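PDB 4ZMI: telomere length regulator taz1 from Schizosaccharomyces pombe, which binds double-stranded telomeric DNA and regulates telomere length and function. Local coordinates for residues E146-T155 / T203-F214. Numbering follows the deposited sequence.
Sequences EELVIRYFGT and TSNSPLQLRASF
Glu147 reaches from helix 137-154 to the backbone of the loop that passes alongside. Its OE2 accepts the N-H of Ala212 at 2.9 Å, on the syn side and a little out of the carboxylate plane. CG lies anti to the backbone N (chi1 -174°), and a bend at chi2 carries the carboxylate to the loop. A water joins the same OE2 to Ala212 O; it also lies near Arg151 NH1, but so close that this leg is doubtful. A second water links OE1 to Leu210 O, so both carboxylate oxygens serve the loop. A lysine in place of Glu147 would probably leave Ala212 N without its acceptor, deprive both waters of the carboxylate and set a third positive charge near Arg151 and Arg211.

The guanidinium planes of Arg151 and Arg211 stand 88° apart, with NH1 of Arg151 at the edge of the other group, 3.9 Å from Arg211 NE. The nearby Glu147 carboxylate probably offsets part of this like-charge approach. Arg151 is also held by His117 through NE, and its NH2 lies 3.5 Å from CD1 of Phe214, the two planes inclined at 47°.

The other end of the contact is mainly apolar. Thr203 fits as a knob among Glu146, Val149, Ile150 and Phe153. Its CG2 meets Ile150 CD1 at 3.5 Å, the two side chains crossing at about a right angle. Ser204 CB sits over one face of the Phe153 ring in a CH-pi contact, 4.0 Å from the centroid. Between these ends, Gln209 CG packs on Gly154 CA at 3.8 Å while its chain runs opposite to that of Ile150.

In this all-helical domain of Taz1, the loop wraps past the C-terminal end of helix 137-154. It connects helix 192-203, whose Ile200 touches Val149 and Phe153, with helix 214-229, whose Phe217 touches Glu147 and Arg151.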
loop_
_atom_site.group_PDB
_atom_site.type_symbol
_atom_site.label_atom_id
_atom_site.label_comp_id
_atom_site.label_asym_id
_atom_site.label_seq_id
_atom_site.Cartn_x
_atom_site.Cartn_y
_atom_site.Cartn_z
ATOM N N GLU A 146 -0.422 -11.493 -4.712
ATOM C CA GLU A 146 -1.346 -12.599 -4.984
ATOM C C GLU A 146 -2.379 -12.772 -3.892
ATOM O O GLU A 146 -3.525 -13.074 -4.181
ATOM C CB GLU A 146 -0.618 -13.917 -5.224
ATOM C CG GLU A 146 -1.431 -14.925 -6.014
ATOM C CD GLU A 146 -2.123 -15.952 -5.144
ATOM O OE1 GLU A 146 -1.915 -15.937 -3.907
ATOM O OE2 GLU A 146 -2.873 -16.782 -5.704
ATOM N N GLU A 147 -1.981 -12.555 -2.645
ATOM C CA GLU A 147 -2.929 -12.578 -1.534
ATOM C C GLU A 147 -4.022 -11.503 -1.632
ATOM O O GLU A 147 -5.207 -11.797 -1.427
ATOM C CB GLU A 147 -2.207 -12.458 -0.196
ATOM C CG GLU A 147 -3.146 -12.618 0.984
ATOM C CD GLU A 147 -3.650 -14.057 1.150
ATOM O OE1 GLU A 147 -2.936 -14.984 0.720
ATOM O OE2 GLU A 147 -4.753 -14.258 1.714
ATOM N N LEU A 148 -3.626 -10.264 -1.945
ATOM C CA LEU A 148 -4.598 -9.196 -2.125
ATOM C C LEU A 148 -5.543 -9.594 -3.242
ATOM O O LEU A 148 -6.730 -9.316 -3.188
ATOM C CB LEU A 148 -3.910 -7.866 -2.472
ATOM C CG LEU A 148 -2.952 -7.391 -1.388
ATOM C CD1 LEU A 148 -2.170 -6.167 -1.860
ATOM C CD2 LEU A 148 -3.778 -7.077 -0.144
ATOM N N VAL A 149 -5.019 -10.275 -4.255
ATOM C CA VAL A 149 -5.876 -10.710 -5.359
ATOM C C VAL A 149 -6.922 -11.718 -4.866
ATOM O O VAL A 149 -8.111 -11.591 -5.198
ATOM C CB VAL A 149 -5.065 -11.241 -6.558
ATOM C CG1 VAL A 149 -5.982 -11.787 -7.635
ATOM C CG2 VAL A 149 -4.216 -10.115 -7.123
ATOM N N ILE A 150 -6.491 -12.676 -4.038
ATOM C CA ILE A 150 -7.406 -13.660 -3.460
ATOM C C ILE A 150 -8.463 -12.952 -2.628
ATOM O O ILE A 150 -9.661 -13.195 -2.791
ATOM C CB ILE A 150 -6.703 -14.649 -2.509
ATOM C CG1 ILE A 150 -5.432 -15.208 -3.126
ATOM C CG2 ILE A 150 -7.643 -15.775 -2.170
ATOM C CD1 ILE A 150 -5.683 -16.061 -4.325
ATOM N N ARG A 151 -8.001 -12.080 -1.733
ATOM C CA ARG A 151 -8.888 -11.366 -0.823
ATOM C C ARG A 151 -9.951 -10.605 -1.598
ATOM O O ARG A 151 -11.130 -10.665 -1.256
ATOM C CB ARG A 151 -8.095 -10.454 0.135
ATOM C CG ARG A 151 -7.261 -11.276 1.149
ATOM C CD ARG A 151 -6.613 -10.430 2.244
ATOM N NE ARG A 151 -7.592 -9.835 3.145
ATOM C CZ ARG A 151 -8.167 -10.491 4.152
ATOM N NH1 ARG A 151 -7.870 -11.777 4.378
ATOM N NH2 ARG A 151 -9.057 -9.873 4.926
ATOM N N TYR A 152 -9.555 -9.935 -2.675
ATOM C CA TYR A 152 -10.542 -9.204 -3.458
ATOM C C TYR A 152 -11.571 -10.144 -4.070
ATOM O O TYR A 152 -12.766 -10.017 -3.800
ATOM C CB TYR A 152 -9.914 -8.390 -4.580
ATOM C CG TYR A 152 -10.952 -7.617 -5.339
ATOM C CD1 TYR A 152 -11.326 -6.355 -4.927
ATOM C CD2 TYR A 152 -11.561 -8.145 -6.462
ATOM C CE1 TYR A 152 -12.277 -5.632 -5.610
ATOM C CE2 TYR A 152 -12.520 -7.432 -7.155
ATOM C CZ TYR A 152 -12.875 -6.175 -6.718
ATOM O OH TYR A 152 -13.824 -5.431 -7.384
ATOM N N PHE A 153 -11.105 -11.065 -4.913
ATOM C CA PHE A 153 -12.008 -11.913 -5.692
ATOM C C PHE A 153 -12.588 -13.050 -4.905
ATOM O O PHE A 153 -13.284 -13.881 -5.466
ATOM C CB PHE A 153 -11.310 -12.522 -6.891
ATOM C CG PHE A 153 -10.850 -11.524 -7.875
ATOM C CD1 PHE A 153 -9.497 -11.348 -8.122
ATOM C CD2 PHE A 153 -11.762 -10.745 -8.551
ATOM C CE1 PHE A 153 -9.062 -10.407 -9.037
ATOM C CE2 PHE A 153 -11.333 -9.800 -9.468
ATOM C CZ PHE A 153 -9.979 -9.631 -9.709
ATOM N N GLY A 154 -12.273 -13.115 -3.621
ATOM C CA GLY A 154 -12.828 -14.159 -2.778
ATOM C C GLY A 154 -14.058 -13.641 -2.055
ATOM O O GLY A 154 -14.823 -14.404 -1.474
ATOM N N THR A 155 -14.244 -12.327 -2.100
ATOM C CA THR A 155 -15.354 -11.682 -1.429
ATOM C C THR A 155 -16.428 -11.398 -2.470
ATOM O O THR A 155 -16.225 -10.577 -3.370
ATOM C CB THR A 155 -14.876 -10.381 -0.755
ATOM O OG1 THR A 155 -13.839 -10.694 0.190
ATOM C CG2 THR A 155 -16.033 -9.651 -0.058
ATOM N N THR A 203 -6.716 -16.415 -10.614
ATOM C CA THR A 203 -7.325 -16.354 -9.291
ATOM C C THR A 203 -8.854 -16.166 -9.331
ATOM O O THR A 203 -9.578 -16.706 -8.487
ATOM C CB THR A 203 -6.645 -15.262 -8.433
ATOM O OG1 THR A 203 -5.326 -15.695 -8.073
ATOM C CG2 THR A 203 -7.447 -14.975 -7.168
ATOM N N SER A 204 -9.346 -15.421 -10.316
ATOM C CA SER A 204 -10.787 -15.224 -10.465
ATOM C C SER A 204 -11.443 -16.332 -11.294
ATOM O O SER A 204 -12.665 -16.370 -11.450
ATOM C CB SER A 204 -11.079 -13.853 -11.073
ATOM O OG SER A 204 -10.275 -13.627 -12.209
ATOM N N ASN A 205 -10.624 -17.230 -11.827
ATOM C CA ASN A 205 -11.133 -18.412 -12.510
ATOM C C ASN A 205 -11.169 -19.626 -11.589
ATOM O O ASN A 205 -11.905 -20.580 -11.841
ATOM C CB ASN A 205 -10.279 -18.737 -13.741
ATOM C CG ASN A 205 -10.677 -17.933 -14.959
ATOM O OD1 ASN A 205 -11.850 -17.604 -15.142
ATOM N ND2 ASN A 205 -9.702 -17.616 -15.807
ATOM N N SER A 206 -10.374 -19.587 -10.521
ATOM C CA SER A 206 -10.139 -20.781 -9.706
ATOM C C SER A 206 -11.180 -20.994 -8.611
ATOM O O SER A 206 -11.418 -20.100 -7.796
ATOM C CB SER A 206 -8.728 -20.766 -9.099
ATOM O OG SER A 206 -8.698 -20.043 -7.885
ATOM N N PRO A 207 -11.796 -22.192 -8.588
ATOM C CA PRO A 207 -12.762 -22.536 -7.542
ATOM C C PRO A 207 -12.070 -22.643 -6.190
ATOM O O PRO A 207 -12.712 -22.482 -5.155
ATOM C CB PRO A 207 -13.300 -23.904 -7.991
ATOM C CG PRO A 207 -12.236 -24.474 -8.858
ATOM C CD PRO A 207 -11.603 -23.295 -9.548
ATOM N N LEU A 208 -10.771 -22.921 -6.202
ATOM C CA LEU A 208 -9.988 -22.893 -4.978
ATOM C C LEU A 208 -9.747 -21.440 -4.627
ATOM O O LEU A 208 -9.350 -20.643 -5.477
ATOM C CB LEU A 208 -8.642 -23.599 -5.152
ATOM C CG LEU A 208 -8.588 -25.085 -5.522
ATOM C CD1 LEU A 208 -7.171 -25.602 -5.348
ATOM C CD2 LEU A 208 -9.563 -25.922 -4.709
ATOM N N GLN A 209 -10.001 -21.094 -3.373
ATOM C CA GLN A 209 -9.739 -19.748 -2.889
ATOM C C GLN A 209 -8.951 -19.893 -1.588
ATOM O O GLN A 209 -9.417 -19.535 -0.502
ATOM C CB GLN A 209 -11.053 -18.982 -2.685
ATOM C CG GLN A 209 -10.994 -17.485 -3.029
ATOM C CD GLN A 209 -11.032 -17.188 -4.532
ATOM O OE1 GLN A 209 -10.178 -16.471 -5.056
ATOM N NE2 GLN A 209 -12.036 -17.723 -5.220
ATOM N N LEU A 210 -7.751 -20.446 -1.719
ATOM C CA LEU A 210 -6.887 -20.706 -0.579
ATOM C C LEU A 210 -6.425 -19.416 0.041
ATOM O O LEU A 210 -5.254 -19.042 -0.075
ATOM C CB LEU A 210 -5.678 -21.516 -1.020
ATOM C CG LEU A 210 -6.016 -22.987 -1.122
ATOM C CD1 LEU A 210 -5.132 -23.628 -2.151
ATOM C CD2 LEU A 210 -5.816 -23.631 0.227
ATOM N N ARG A 211 -7.356 -18.725 0.686
ATOM C CA ARG A 211 -7.061 -17.422 1.273
ATOM C C ARG A 211 -6.273 -17.691 2.548
ATOM O O ARG A 211 -6.485 -18.722 3.198
ATOM C CB ARG A 211 -8.375 -16.694 1.566
ATOM C CG ARG A 211 -8.260 -15.465 2.430
ATOM C CD ARG A 211 -9.451 -15.369 3.371
ATOM N NE ARG A 211 -10.423 -14.376 2.934
ATOM C CZ ARG A 211 -11.465 -14.658 2.166
ATOM N NH1 ARG A 211 -11.657 -15.908 1.760
ATOM N NH2 ARG A 211 -12.310 -13.702 1.806
ATOM N N ALA A 212 -5.331 -16.816 2.892
ATOM C CA ALA A 212 -4.637 -16.979 4.169
ATOM C C ALA A 212 -5.484 -16.494 5.328
ATOM O O ALA A 212 -6.430 -15.734 5.139
ATOM C CB ALA A 212 -3.308 -16.300 4.166
ATOM N N SER A 213 -5.154 -16.962 6.524
ATOM C CA SER A 213 -5.813 -16.483 7.719
ATOM C C SER A 213 -5.438 -15.022 7.920
ATOM O O SER A 213 -4.320 -14.601 7.587
ATOM C CB SER A 213 -5.340 -17.273 8.920
ATOM O OG SER A 213 -3.931 -17.205 8.993
ATOM N N PHE A 214 -6.377 -14.259 8.471
ATOM C CA PHE A 214 -6.164 -12.844 8.723
ATOM C C PHE A 214 -4.928 -12.541 9.578
ATOM O O PHE A 214 -4.117 -11.706 9.192
ATOM C CB PHE A 214 -7.421 -12.172 9.289
ATOM C CG PHE A 214 -7.371 -10.669 9.210
ATOM C CD1 PHE A 214 -7.408 -10.034 7.984
ATOM C CD2 PHE A 214 -7.258 -9.901 10.349
ATOM C CE1 PHE A 214 -7.348 -8.659 7.893
ATOM C CE2 PHE A 214 -7.208 -8.526 10.265
ATOM C CZ PHE A 214 -7.254 -7.905 9.034
HETATM O O HOH W 1 -6.161 -13.373 3.717
HETATM O O HOH W 2 -3.219 -17.389 -0.997
#